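Side-chain contact in heme-binding protein A / AI-2 binding protein A (PDB 6OFQ), which probably binds peptides in the periplasm and hands them to an ABC transporter, as a type II periplasmic binding protein: residues V389-Q392 / A393-K397. Residues are numbered along the deposited sequence; the frame is centred on the assembly and turned at random.
Sequences VFIQ and ASLAK
Ser394 turns its hydroxyl back along the helix to the carbonyl of Phe390, a worked example of how a serine buried in a helix can satisfy its own side chain one turn away. With the hydroxyl beside its backbone N (chi1 -66°), Ser394 OG donates to Phe390 O at 2.9 Å, from above the carbonyl plane. Phe390 O also accepts from Ser394 N at 2.9 Å, on the opposite face of that plane; it thus takes two hydrogen bonds from one residue, and the first fixes the hydroxyl's rotation. A chi1 of -172° swings the Phe390 ring away from its own backbone N and obliquely against the hydroxyl, CE1 of Phe390 lying 3.3 Å from Ser394 OG; the ring also meets Tyr323 edge-to-face. All this happens on helix 386-396, the crossover helix of a beta-alpha-beta unit whose strands, 373-380 and 400-407, pair in parallel. On the helix's buried side the Ile391 and Leu395 side chains run alongside each other in the same direction, with Ile391 CG2 4.0 Å from Leu395 CD1. The backbone bond from Leu395 N to Ile391 O, linking the same two residues, is nearly straight (171°). Ile391 also packs on Phe425, and Leu395 on Val402 and Met423, while the extended Gln392 hydrogen-bonds through NE2 to Val402 O.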
# COMPACT_ATOMS: atom_id res chain seq x y z
N VAL A 389 12.30 -20.64 2.93
CA VAL A 389 13.24 -21.77 2.85
C VAL A 389 14.54 -21.39 2.15
O VAL A 389 15.62 -21.74 2.59
CB VAL A 389 12.52 -22.94 2.17
CG1 VAL A 389 13.49 -24.04 1.73
CG2 VAL A 389 11.45 -23.50 3.06
N PHE A 390 14.44 -20.57 1.11
CA PHE A 390 15.59 -20.03 0.39
C PHE A 390 16.46 -19.20 1.31
O PHE A 390 17.68 -19.36 1.29
CB PHE A 390 15.11 -19.25 -0.85
CG PHE A 390 16.20 -18.79 -1.79
CD1 PHE A 390 17.06 -17.76 -1.44
CD2 PHE A 390 16.41 -19.44 -3.01
CE1 PHE A 390 18.09 -17.37 -2.29
CE2 PHE A 390 17.41 -19.01 -3.89
CZ PHE A 390 18.25 -17.98 -3.52
N ILE A 391 15.86 -18.29 2.07
CA ILE A 391 16.64 -17.41 2.93
C ILE A 391 17.32 -18.29 4.00
O ILE A 391 18.49 -18.10 4.38
CB ILE A 391 15.82 -16.27 3.55
CG1 ILE A 391 15.21 -15.36 2.47
CG2 ILE A 391 16.63 -15.46 4.54
CD1 ILE A 391 16.15 -14.69 1.52
N GLN A 392 16.58 -19.23 4.58
CA GLN A 392 17.12 -20.13 5.59
C GLN A 392 18.31 -20.88 5.01
O GLN A 392 19.33 -21.01 5.68
CB GLN A 392 16.01 -21.13 5.99
CG GLN A 392 16.43 -22.16 7.03
CD GLN A 392 15.28 -23.13 7.22
OE1 GLN A 392 14.88 -23.90 6.33
NE2 GLN A 392 14.76 -23.08 8.43
N ALA A 393 18.22 -21.32 3.76
CA ALA A 393 19.30 -22.14 3.19
C ALA A 393 20.50 -21.27 2.88
O ALA A 393 21.64 -21.66 3.12
CB ALA A 393 18.90 -22.77 1.87
N SER A 394 20.23 -20.06 2.39
CA SER A 394 21.35 -19.17 2.05
C SER A 394 22.10 -18.78 3.32
O SER A 394 23.34 -18.79 3.33
CB SER A 394 20.77 -17.86 1.49
OG SER A 394 20.09 -18.04 0.27
N LEU A 395 21.40 -18.39 4.39
CA LEU A 395 22.05 -18.00 5.62
C LEU A 395 22.70 -19.12 6.41
O LEU A 395 23.71 -18.89 7.07
CB LEU A 395 21.19 -17.06 6.44
CG LEU A 395 20.67 -15.80 5.72
CD1 LEU A 395 19.91 -15.04 6.82
CD2 LEU A 395 21.79 -15.01 5.10
N ALA A 396 22.21 -20.36 6.25
CA ALA A 396 22.92 -21.46 6.89
C ALA A 396 24.32 -21.64 6.30
O ALA A 396 25.14 -22.10 7.11
CB ALA A 396 22.15 -22.74 6.64
N LYS A 397 24.57 -21.21 5.08
CA LYS A 397 25.90 -21.28 4.48
C LYS A 397 26.93 -20.44 5.20
O LYS A 397 28.12 -20.69 5.04
CB LYS A 397 25.88 -20.99 3.00
CG LYS A 397 25.07 -22.02 2.26
CD LYS A 397 24.94 -21.77 0.77
CE LYS A 397 24.24 -23.00 0.20
NZ LYS A 397 23.86 -22.62 -1.19